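Local coordinates for DUF3845 domain-containing protein (PDB 3GF6) that is of unknown function but is a bacterial lipoprotein whose all-beta fold is built mainly from two antiparallel sheets, at residues Leu138-Gln143 with Phe150-Met155; Val13-Gly18 with Pro146-Pro151; Val41-Ala46 with Glu202-Leu207; Lys119-Val124 with Arg206-Lys211. All coordinates share one frame; numbering follows the deposited sequence. Where two conformers were deposited one is given.

Contact 1: residues Leu138-Gln143 with Phe150-Met155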
# COMPACT_ATOMS: atom_id res chain seq x y z
N LEU A 138 -5.32 0.01 3.15
CA LEU A 138 -6.14 1.19 2.83
C LEU A 138 -6.71 1.66 4.16
O LEU A 138 -7.31 0.87 4.87
CB LEU A 138 -7.27 0.80 1.91
CG LEU A 138 -8.16 1.88 1.37
CD1 LEU A 138 -7.29 2.70 0.35
CD2 LEU A 138 -9.49 1.26 0.77
N ALA A 139 -6.52 2.94 4.47
CA ALA A 139 -6.79 3.50 5.78
C ALA A 139 -6.92 5.01 5.73
O ALA A 139 -6.39 5.66 4.82
CB ALA A 139 -5.68 3.10 6.77
N SER A 140 -7.60 5.58 6.72
CA SER A 140 -7.66 7.04 6.89
C SER A 140 -6.53 7.59 7.79
O SER A 140 -6.54 8.75 8.08
CB SER A 140 -9.04 7.45 7.39
OG SER A 140 -9.18 7.03 8.73
N LEU A 141 -5.62 6.72 8.26
CA LEU A 141 -4.39 7.08 8.99
C LEU A 141 -3.21 6.39 8.32
O LEU A 141 -3.40 5.37 7.66
CB LEU A 141 -4.47 6.63 10.44
CG LEU A 141 -5.61 7.27 11.24
CD1 LEU A 141 -5.70 6.63 12.62
CD2 LEU A 141 -5.41 8.81 11.34
N PHE A 142 -2.01 6.94 8.51
CA PHE A 142 -0.78 6.34 8.03
C PHE A 142 -0.16 5.45 9.10
O PHE A 142 0.14 5.90 10.19
CB PHE A 142 0.22 7.45 7.58
CG PHE A 142 1.43 6.91 6.93
CD1 PHE A 142 2.50 6.44 7.66
CD2 PHE A 142 1.46 6.77 5.52
CE1 PHE A 142 3.61 5.86 7.02
CE2 PHE A 142 2.58 6.22 4.87
CZ PHE A 142 3.65 5.76 5.63
N GLN A 143 0.06 4.18 8.74
CA GLN A 143 0.65 3.16 9.61
C GLN A 143 0.10 3.14 11.06
O GLN A 143 0.87 3.09 12.01
CB GLN A 143 2.17 3.23 9.60
CG GLN A 143 2.85 1.88 9.87
CD GLN A 143 4.35 1.91 9.93
OE1 GLN A 143 4.98 2.96 10.18
NE2 GLN A 143 4.94 0.80 9.69
N PHE A 150 -7.92 -0.27 14.89
CA PHE A 150 -8.38 1.04 14.41
C PHE A 150 -9.54 0.89 13.42
O PHE A 150 -9.37 0.27 12.37
CB PHE A 150 -7.24 1.80 13.72
CG PHE A 150 -6.16 2.26 14.63
CD1 PHE A 150 -5.19 1.37 15.10
CD2 PHE A 150 -6.08 3.59 15.01
CE1 PHE A 150 -4.17 1.79 15.95
CE2 PHE A 150 -5.06 4.03 15.86
CZ PHE A 150 -4.10 3.13 16.32
N PRO A 151 -10.69 1.51 13.71
CA PRO A 151 -11.77 1.60 12.69
C PRO A 151 -11.34 2.43 11.47
O PRO A 151 -11.94 2.31 10.40
CB PRO A 151 -12.91 2.31 13.41
CG PRO A 151 -12.33 2.85 14.67
CD PRO A 151 -11.01 2.23 14.95
N GLU A 152 -10.26 3.18 11.61
CA GLU A 152 -9.67 3.93 10.49
C GLU A 152 -9.00 3.05 9.43
O GLU A 152 -8.69 3.52 8.32
CB GLU A 152 -8.63 4.91 11.04
CG GLU A 152 -9.21 6.07 11.82
CD GLU A 152 -9.50 5.81 13.28
OE1 GLU A 152 -9.15 4.72 13.80
OE2 GLU A 152 -10.08 6.75 13.89
N VAL A 153 -8.76 1.80 9.78
CA VAL A 153 -8.22 0.82 8.84
C VAL A 153 -9.38 0.16 8.09
O VAL A 153 -10.23 -0.52 8.69
CB VAL A 153 -7.31 -0.20 9.54
CG1 VAL A 153 -6.96 -1.34 8.59
CG2 VAL A 153 -6.01 0.47 9.96
N PHE A 154 -9.41 0.41 6.78
CA PHE A 154 -10.51 -0.04 5.91
C PHE A 154 -10.20 -1.42 5.29
O PHE A 154 -11.09 -2.26 5.13
CB PHE A 154 -10.80 0.99 4.81
CG PHE A 154 -11.17 2.37 5.33
CD1 PHE A 154 -11.90 2.54 6.49
CD2 PHE A 154 -10.69 3.52 4.67
CE1 PHE A 154 -12.21 3.82 6.97
CE2 PHE A 154 -10.99 4.78 5.15
CZ PHE A 154 -11.74 4.93 6.29
N MSE A 155 -8.93 -1.63 4.93
CA MSE A 155 -8.47 -2.87 4.33
C MSE A 155 -7.06 -3.11 4.82
O MSE A 155 -6.19 -2.22 4.77
CB MSE A 155 -8.47 -2.83 2.79
CG MSE A 155 -8.26 -4.20 2.12
SE MSE A 155 -7.41 -4.07 0.38
CE MSE A 155 -5.58 -3.56 0.93
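Leu-138 pairs antiparallel with Met-155 (a selenomethionine), and a classic beta bulge interrupts the ladder there: Leu-138 O accepts from Phe-154 N at 2.9 Å and from Met-155 N at 3.0 Å, while Leu-138 N donates to Met-155 O. The extra residue shifts the register by one, so Ala-139 stands across from Val-153 in a non-hydrogen-bonded pair. Where the first strand gives way to loop, Ser-140 N still donates to Glu-152 O over 2.8 Å, nearly straight at 163°, and ties down the type I turn Phe-150 to Val-153.

That carbonyl oxygen, Glu-152 O, also sits over the centre of one face of the Phe-154 ring. With CG anti to its carbonyl carbon (chi1 -58°), Phe-154 lays its ring along the facing backbone, CD2 beside Ala-139 CA and CZ 3.9 Å from Ser-140 CB. Ser-140 OG rests against the aliphatic part of Glu-152, 3.2 Å from its CB. Leu-141 CD1 touches the same chain at Glu-152 CG (3.6 Å) and also meets Phe-150 CD2 (3.9 Å). Within the strands, Leu-138 CB packs on Met-155 CB.

Strand 187-198 flanks the pair through the backbone of Ala-139 and Tyr-189; strand 14-16 flanks it too, the backbone of Arg-17 just past its end bonding to Phe-154. Tyr-178 and Ile-176 of strand 171-183, in the other sheet, pack on the face carrying Leu-138 and Met-155.

Contact 2: residues Val13-Gly18 with Pro146-Pro151; sequences VDIERG and PPANFP
Ile-15 and Arg-17 fasten the short strand 14-16 of an antiparallel sheet to the 3-10 turn 147-149, which lies in the loop between strands 129-139 and 153-158. The turn follows a cis peptide bond before Pro-146, whose O accepts from Asn-149 N. Pro-147 O accepts in turn from Phe-150 N at 3.0 Å, and it also lies near the plane of the Arg-17 guanidinium, at its edge. Ala-148 carries the apolar part: Ile-15 CD1, in the conformer described, lies 3.7 Å from Ala-148 CB and 3.5 Å from Ala-148 CA. Its O takes a hydrogen bond from Arg-17 NH2 (3.1 Å), the donor standing 57° out of the carbonyl plane, well off a lone pair.

At Phe-150 the backbone O receives two weak bonds, from Arg-17 NH2 at 2.9 Å and from Arg-17 NE at 3.3 Å, so one guanidinium spans two carbonyls of the loop. The arginine runs extended from CG to NE and then turns about CD-NE (chi4 -78°), which presents NH2 to both oxygens; Ile-15 CG2 lies over one guanidinium face. Replacing Arg-17 by a leucine would probably leave the carbonyls of Ala-148 and Phe-150 without these donors and the loop less firmly held to the strand. At Pro-151 the contact becomes van der Waals, Arg-17 NE approaching Pro-151 CA to 3.8 Å. The same NE also makes a weak bond to Val-153 O, beyond the segment.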
# COMPACT_ATOMS: atom_id res chain seq x y z
N VAL A 13 -2.96 -11.39 8.20
CA VAL A 13 -4.08 -10.61 8.66
C VAL A 13 -4.97 -10.31 7.46
O VAL A 13 -4.49 -10.02 6.37
CB VAL A 13 -3.63 -9.31 9.32
CG1 VAL A 13 -4.80 -8.38 9.52
CG2 VAL A 13 -2.95 -9.61 10.62
N ASP A 14 -6.27 -10.39 7.68
CA ASP A 14 -7.25 -10.05 6.66
C ASP A 14 -8.41 -9.28 7.30
O ASP A 14 -9.36 -9.88 7.86
CB ASP A 14 -7.77 -11.32 6.00
CG ASP A 14 -8.59 -11.04 4.77
OD1 ASP A 14 -8.95 -9.87 4.53
OD2 ASP A 14 -8.89 -12.01 4.04
N ILE A 15 -8.29 -7.96 7.25
CA ILE A 15 -9.28 -7.00 7.76
C ILE A 15 -9.97 -6.30 6.60
O ILE A 15 -9.28 -5.73 5.72
CB ILE A 15 -8.56 -5.90 8.61
CG1 ILE A 15 -8.01 -6.50 9.91
CG2 ILE A 15 -9.49 -4.72 8.93
CD1 ILE A 15 -6.82 -5.74 10.48
N GLU A 16 -11.30 -6.32 6.57
CA GLU A 16 -12.06 -5.52 5.60
C GLU A 16 -13.23 -4.88 6.30
O GLU A 16 -14.02 -5.59 6.93
CB GLU A 16 -12.60 -6.40 4.45
CG GLU A 16 -11.64 -6.61 3.31
CD GLU A 16 -12.30 -7.27 2.09
OE1 GLU A 16 -13.39 -6.81 1.64
OE2 GLU A 16 -11.73 -8.27 1.61
N ARG A 17 -13.31 -3.56 6.23
CA ARG A 17 -14.38 -2.81 6.84
C ARG A 17 -15.11 -2.03 5.76
O ARG A 17 -14.60 -1.84 4.64
CB ARG A 17 -13.87 -1.83 7.88
CG ARG A 17 -12.95 -2.45 8.95
CD ARG A 17 -12.78 -1.47 10.09
NE ARG A 17 -11.49 -1.62 10.76
CZ ARG A 17 -11.20 -2.56 11.64
NH1 ARG A 17 -12.08 -3.49 11.97
NH2 ARG A 17 -10.01 -2.57 12.20
N GLY A 18 -16.29 -1.54 6.14
CA GLY A 18 -17.07 -0.62 5.29
C GLY A 18 -18.43 -1.20 5.01
O GLY A 18 -18.70 -2.37 5.30
N PRO A 146 -1.55 -1.36 16.45
CA PRO A 146 -1.77 -2.45 15.50
C PRO A 146 -3.02 -2.17 14.67
O PRO A 146 -4.02 -1.70 15.19
CB PRO A 146 -1.96 -3.68 16.39
CG PRO A 146 -1.83 -3.21 17.80
CD PRO A 146 -1.95 -1.74 17.82
N PRO A 147 -2.95 -2.39 13.35
CA PRO A 147 -4.04 -1.91 12.49
C PRO A 147 -5.42 -2.49 12.82
O PRO A 147 -6.47 -1.79 12.70
CB PRO A 147 -3.59 -2.31 11.08
CG PRO A 147 -2.35 -3.11 11.21
CD PRO A 147 -1.87 -3.07 12.61
N ALA A 148 -5.46 -3.73 13.30
CA ALA A 148 -6.74 -4.33 13.67
C ALA A 148 -7.51 -3.55 14.73
O ALA A 148 -8.73 -3.65 14.78
CB ALA A 148 -6.54 -5.80 14.12
N ASN A 149 -6.82 -2.74 15.55
CA ASN A 149 -7.43 -1.95 16.62
C ASN A 149 -8.03 -0.62 16.17
O ASN A 149 -8.56 0.11 17.00
CB ASN A 149 -6.42 -1.67 17.74
CG ASN A 149 -5.99 -2.94 18.51
OD1 ASN A 149 -6.35 -4.08 18.16
ND2 ASN A 149 -5.20 -2.75 19.55
N PHE A 150 -7.92 -0.27 14.89
CA PHE A 150 -8.38 1.04 14.41
C PHE A 150 -9.54 0.89 13.42
O PHE A 150 -9.37 0.27 12.37
CB PHE A 150 -7.24 1.80 13.72
CG PHE A 150 -6.16 2.26 14.63
CD1 PHE A 150 -5.19 1.37 15.10
CD2 PHE A 150 -6.08 3.59 15.01
CE1 PHE A 150 -4.17 1.79 15.95
CE2 PHE A 150 -5.06 4.03 15.86
CZ PHE A 150 -4.10 3.13 16.32
N PRO A 151 -10.69 1.51 13.71
CA PRO A 151 -11.77 1.60 12.69
C PRO A 151 -11.34 2.43 11.47
O PRO A 151 -11.94 2.31 10.40
CB PRO A 151 -12.91 2.31 13.41
CG PRO A 151 -12.33 2.85 14.67
CD PRO A 151 -11.01 2.23 14.95

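Contact 3: residues Val41-Ala46 with Glu202-Leu207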
# COMPACT_ATOMS: atom_id res chain seq x y z
N VAL A 41 7.66 -2.12 -13.44
CA VAL A 41 8.43 -2.64 -12.33
C VAL A 41 9.18 -1.52 -11.60
O VAL A 41 10.01 -0.83 -12.21
CB VAL A 41 9.39 -3.71 -12.81
CG1 VAL A 41 10.25 -4.25 -11.65
CG2 VAL A 41 8.61 -4.89 -13.49
N LEU A 42 8.88 -1.32 -10.31
CA LEU A 42 9.73 -0.49 -9.46
C LEU A 42 11.01 -1.29 -9.15
O LEU A 42 10.90 -2.47 -8.80
CB LEU A 42 8.97 -0.13 -8.18
CG LEU A 42 9.70 0.54 -7.02
CD1 LEU A 42 10.48 1.83 -7.44
CD2 LEU A 42 8.64 0.82 -5.92
N ASP A 43 12.21 -0.68 -9.25
CA ASP A 43 13.50 -1.40 -9.07
C ASP A 43 14.45 -0.38 -8.39
O ASP A 43 14.89 0.56 -9.02
CB ASP A 43 14.02 -1.81 -10.45
CG ASP A 43 15.20 -2.72 -10.41
OD1 ASP A 43 15.89 -2.75 -9.39
OD2 ASP A 43 15.46 -3.37 -11.46
N THR A 44 14.69 -0.59 -7.09
CA THR A 44 15.28 0.42 -6.20
C THR A 44 16.15 -0.31 -5.17
O THR A 44 15.74 -1.32 -4.64
CB THR A 44 14.17 1.21 -5.42
OG1 THR A 44 13.38 2.00 -6.34
CG2 THR A 44 14.76 2.10 -4.33
N ILE A 45 17.35 0.20 -4.91
CA ILE A 45 18.19 -0.34 -3.85
C ILE A 45 17.69 0.19 -2.51
O ILE A 45 17.58 1.41 -2.33
CB ILE A 45 19.68 0.03 -4.06
CG1 ILE A 45 20.27 -0.83 -5.18
CG2 ILE A 45 20.50 -0.18 -2.79
CD1 ILE A 45 21.61 -0.35 -5.69
N ALA A 46 17.33 -0.72 -1.60
CA ALA A 46 16.98 -0.40 -0.24
C ALA A 46 18.23 -0.46 0.64
O ALA A 46 18.99 -1.45 0.63
CB ALA A 46 15.89 -1.32 0.28
N GLU A 202 22.36 -3.86 2.14
CA GLU A 202 21.43 -3.32 1.14
C GLU A 202 20.80 -4.45 0.35
O GLU A 202 21.29 -5.57 0.37
CB GLU A 202 22.15 -2.37 0.19
CG GLU A 202 23.22 -3.02 -0.70
CD GLU A 202 24.56 -3.23 0.01
OE1 GLU A 202 25.18 -2.23 0.44
OE2 GLU A 202 25.00 -4.39 0.13
N ASN A 203 19.72 -4.12 -0.37
CA ASN A 203 19.18 -5.07 -1.33
C ASN A 203 18.51 -4.36 -2.49
O ASN A 203 17.87 -3.33 -2.31
CB ASN A 203 18.16 -6.01 -0.72
CG ASN A 203 17.85 -7.19 -1.65
OD1 ASN A 203 16.68 -7.39 -2.03
ND2 ASN A 203 18.92 -7.92 -2.09
N ARG A 204 18.61 -4.97 -3.66
CA ARG A 204 17.92 -4.46 -4.81
C ARG A 204 16.52 -5.00 -4.76
O ARG A 204 16.30 -6.19 -4.95
CB ARG A 204 18.62 -4.94 -6.06
CG ARG A 204 17.98 -4.47 -7.34
CD ARG A 204 18.38 -5.33 -8.48
NE ARG A 204 17.72 -4.92 -9.71
CZ ARG A 204 17.96 -5.50 -10.88
NH1 ARG A 204 18.86 -6.48 -10.99
NH2 ARG A 204 17.31 -5.09 -11.95
N VAL A 205 15.54 -4.13 -4.50
CA VAL A 205 14.16 -4.56 -4.34
C VAL A 205 13.35 -4.27 -5.62
O VAL A 205 13.41 -3.15 -6.19
CB VAL A 205 13.48 -3.82 -3.15
CG1 VAL A 205 12.00 -4.21 -3.01
CG2 VAL A 205 14.24 -4.12 -1.82
N ARG A 206 12.59 -5.26 -6.06
CA ARG A 206 11.72 -5.08 -7.23
C ARG A 206 10.27 -5.28 -6.85
O ARG A 206 9.96 -6.15 -6.04
CB ARG A 206 12.14 -6.02 -8.36
CG ARG A 206 13.35 -5.49 -9.12
CD ARG A 206 13.73 -6.31 -10.29
NE ARG A 206 14.07 -7.65 -9.90
CZ ARG A 206 14.16 -8.69 -10.73
NH1 ARG A 206 13.93 -8.55 -12.04
NH2 ARG A 206 14.46 -9.88 -10.23
N LEU A 207 9.40 -4.42 -7.38
CA LEU A 207 7.98 -4.56 -7.17
C LEU A 207 7.35 -4.42 -8.54
O LEU A 207 7.32 -3.31 -9.11
CB LEU A 207 7.41 -3.50 -6.20
CG LEU A 207 5.90 -3.62 -5.89
CD1 LEU A 207 5.69 -4.92 -5.04
CD2 LEU A 207 5.33 -2.42 -5.17
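The guanidinium of Arg-204 meets the carboxylate of Asp-43 edge to edge, the two planes only 13° apart. Arg-204 grips it side-on with two nitrogens: NE donates to Asp-43 OD1 at 2.9 Å and NH2 to Asp-43 OD2 at 2.6 Å, each in the guanidinium plane and each on the syn lone pair of its oxygen. Both bonds are nearly straight, the first at 173°, so this salt bridge fixes the rotation of the carboxylate. Arg-204 is fully extended, with CG anti to the backbone N (chi1 180°), and so reaches diagonally past its own paired residue, Ile-45, to Asp-43.

From its own cross-strand partner, Arg-206, the carboxylate meets carbon: Arg-206 CG lies 3.6 Å from Asp-43 CG, and Arg-206 CD the same distance from Asp-43 OD2. Val-41 CG1 crosses the stem of the same arginine. With a serine in place of Arg-206, Asp-43 would probably lose this aliphatic wall and its carboxylate would be freer to shift within the salt bridge.

Beneath, the strands form a regular antiparallel ladder: Leu-42, Thr-44 and Ala-46 make hydrogen-bonded pairs with Leu-207, Val-205 and Asn-203, exchanging bonds such as Val-205 N to Thr-44 O (2.8 Å). On the face opposite Asp-43 and Arg-204, Ala-46 CB touches Val-205 CG2 at 3.9 Å. Asn-203 OD1 is hydrogen-bonded to Ser-125 N, beyond strand 112-123, the next strand in the sheet. Leu-57, Phe-59 and Ile-61 of strand 56-62 in the other sheet pack against Ala-46, Val-205 and Leu-207, while the charged face looks outward.

Contact 4: residues Lys119-Val124 with Arg206-Lys211; sequences KGELLV and RLRIDK. With EDO (1,2-ethanediol), chain F.
Arg-208 and Glu-121 both leave their strands with CG anti to the backbone N, and a bend in the arginine (chi3 62°) then folds its guanidinium back across the extended glutamate. Glu-121 CB lies over one guanidinium face, and Arg-208 NH2 donates to the anti lone pair of Glu-121 OE1 at 3.0 Å; the planes stand 82° apart, and NH1 adds a weak bond to the same oxygen. Arg-208 NE is taken by Asp-210 OD1 (2.8 Å), in the guanidinium plane on the syn lone pair. The second oxygen, Asp-210 OD2, forms a weak salt bridge with Lys-119 NZ at 3.2 Å in the conformer described. Bases and acids thus alternate along a salt-bridge network, Lys-119, Asp-210, Arg-208, Glu-121, in which the two acids hold the guanidinium from NE and from NH2.

A 1,2-ethanediol, probably from the crystallisation liquor, accepts from Arg-208 NH1 through its O2 (2.8 Å), and its C1 lies over a face of the Arg-206 guanidinium. Two waters at the edge of that group link it to the backbone oxygens of Leu-123 and Val-124. On the reverse face Leu-207 CD1 packs on Leu-122 CB at 3.9 Å.

The backbones pair antiparallel, with Glu-121 and Arg-208 bonded both ways and Leu-123 N to Arg-206 O at 2.9 Å. Gly-120 lies so close to Arg-208 O that a side-chain carbon would clash. A charged outward face and a leucine-bearing inner face fit one sheet of a beta sandwich, consistent with the jelly-roll proteins of the C1q and TNF clan.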
# COMPACT_ATOMS: atom_id res chain seq x y z
N LYS A 119 -2.47 -6.12 -8.05
CA LYS A 119 -1.96 -7.37 -8.58
C LYS A 119 -0.52 -7.14 -8.96
O LYS A 119 -0.21 -6.13 -9.57
CB LYS A 119 -2.78 -7.83 -9.81
CG LYS A 119 -2.27 -9.11 -10.50
CD LYS A 119 -3.22 -9.55 -11.61
CE LYS A 119 -2.68 -10.68 -12.48
NZ LYS A 119 -1.75 -11.57 -11.74
N GLY A 120 0.34 -8.07 -8.60
CA GLY A 120 1.77 -7.91 -8.85
C GLY A 120 2.65 -8.80 -8.01
O GLY A 120 2.22 -9.83 -7.54
N GLU A 121 3.92 -8.42 -7.87
CA GLU A 121 4.88 -9.25 -7.14
C GLU A 121 5.99 -8.44 -6.52
O GLU A 121 6.56 -7.55 -7.15
CB GLU A 121 5.46 -10.34 -8.05
CG GLU A 121 6.31 -11.36 -7.31
CD GLU A 121 6.94 -12.38 -8.22
OE1 GLU A 121 6.63 -12.40 -9.42
OE2 GLU A 121 7.77 -13.17 -7.72
N LEU A 122 6.27 -8.74 -5.25
CA LEU A 122 7.45 -8.24 -4.55
C LEU A 122 8.54 -9.30 -4.66
O LEU A 122 8.31 -10.47 -4.38
CB LEU A 122 7.13 -7.99 -3.07
CG LEU A 122 8.26 -7.50 -2.17
CD1 LEU A 122 8.80 -6.11 -2.55
CD2 LEU A 122 7.78 -7.52 -0.71
N LEU A 123 9.72 -8.86 -5.09
CA LEU A 123 10.92 -9.71 -5.14
C LEU A 123 12.14 -9.05 -4.52
O LEU A 123 12.58 -7.99 -5.01
CB LEU A 123 11.31 -10.06 -6.60
CG LEU A 123 10.22 -10.61 -7.51
CD1 LEU A 123 9.47 -9.44 -8.17
CD2 LEU A 123 10.82 -11.60 -8.60
N VAL A 124 12.74 -9.71 -3.51
CA VAL A 124 14.12 -9.40 -3.11
C VAL A 124 15.11 -9.99 -4.09
O VAL A 124 14.79 -10.96 -4.80
CB VAL A 124 14.51 -9.94 -1.70
CG1 VAL A 124 13.41 -9.73 -0.74
CG2 VAL A 124 14.89 -11.42 -1.75
N ARG A 206 12.59 -5.26 -6.06
CA ARG A 206 11.72 -5.08 -7.23
C ARG A 206 10.27 -5.28 -6.85
O ARG A 206 9.96 -6.15 -6.04
CB ARG A 206 12.14 -6.02 -8.36
CG ARG A 206 13.35 -5.49 -9.12
CD ARG A 206 13.73 -6.31 -10.29
NE ARG A 206 14.07 -7.65 -9.90
CZ ARG A 206 14.16 -8.69 -10.73
NH1 ARG A 206 13.93 -8.55 -12.04
NH2 ARG A 206 14.46 -9.88 -10.23
N LEU A 207 9.40 -4.42 -7.38
CA LEU A 207 7.98 -4.56 -7.17
C LEU A 207 7.35 -4.42 -8.54
O LEU A 207 7.32 -3.31 -9.11
CB LEU A 207 7.41 -3.50 -6.20
CG LEU A 207 5.90 -3.62 -5.89
CD1 LEU A 207 5.69 -4.92 -5.04
CD2 LEU A 207 5.33 -2.42 -5.17
N ARG A 208 6.83 -5.54 -9.06
CA ARG A 208 5.99 -5.50 -10.29
C ARG A 208 4.55 -5.16 -9.96
O ARG A 208 3.95 -5.77 -9.07
CB ARG A 208 6.07 -6.80 -11.06
CG ARG A 208 5.30 -6.73 -12.39
CD ARG A 208 5.37 -8.01 -13.18
NE ARG A 208 4.77 -9.14 -12.50
CZ ARG A 208 5.42 -10.14 -11.90
NH1 ARG A 208 6.76 -10.18 -11.87
NH2 ARG A 208 4.73 -11.12 -11.33
N ILE A 209 4.01 -4.15 -10.65
CA ILE A 209 2.58 -3.82 -10.55
C ILE A 209 2.02 -4.24 -11.92
O ILE A 209 2.44 -3.71 -12.98
CB ILE A 209 2.34 -2.33 -10.31
CG1 ILE A 209 2.93 -1.92 -8.95
CG2 ILE A 209 0.83 -1.99 -10.46
CD1 ILE A 209 2.26 -2.61 -7.69
N ASP A 210 1.13 -5.23 -11.87
CA ASP A 210 0.55 -5.79 -13.09
C ASP A 210 -0.49 -4.82 -13.64
O ASP A 210 -1.13 -4.04 -12.90
CB ASP A 210 -0.09 -7.16 -12.86
CG ASP A 210 0.94 -8.29 -12.65
OD1 ASP A 210 2.15 -8.06 -12.65
OD2 ASP A 210 0.53 -9.43 -12.45
N LYS A 211 -0.69 -4.93 -14.94
CA LYS A 211 -1.57 -4.02 -15.67
C LYS A 211 -3.02 -4.04 -15.19
O LYS A 211 -3.73 -3.08 -15.40
CB LYS A 211 -1.48 -4.31 -17.18
CG LYS A 211 -2.30 -5.44 -17.68
CD LYS A 211 -2.03 -5.71 -19.17
CE LYS A 211 -1.33 -7.03 -19.40
NZ LYS A 211 -2.17 -8.20 -18.96
C1 EDO F . 10.71 -9.89 -12.30
O1 EDO F . 9.75 -10.96 -12.18
C2 EDO F . 10.00 -8.56 -12.14
O2 EDO F . 8.80 -8.52 -12.94
O HOH W 1 7.89 -12.97 -11.85
O HOH W 2 14.73 -8.22 -6.92
O HOH W 3 15.01 -11.10 -7.80

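From the N terminus, residues 13-18 open the loop of contact 2, 41-46 that of contact 3, 119-124 that of contact 4 and 138-143 that of contact 1. Contact 2 closes at 146-151 and contact 1 just after, at 150-155, sharing Phe-150 and Pro-151. Strand 203-219 then closes contacts 3 and 4 in succession, sharing Arg-206 and Leu-207. Contact 1 therefore lies within the spans of contacts 3 and 4, whereas contact 2 crosses both. Contacts 1 and 2 touch and join strands 129-139, 153-158 and 14-16 of one sheet; contacts 3 and 4 set strand 203-219 between 40-46 and 112-123 in the other, on the opposite side of the chain's centre.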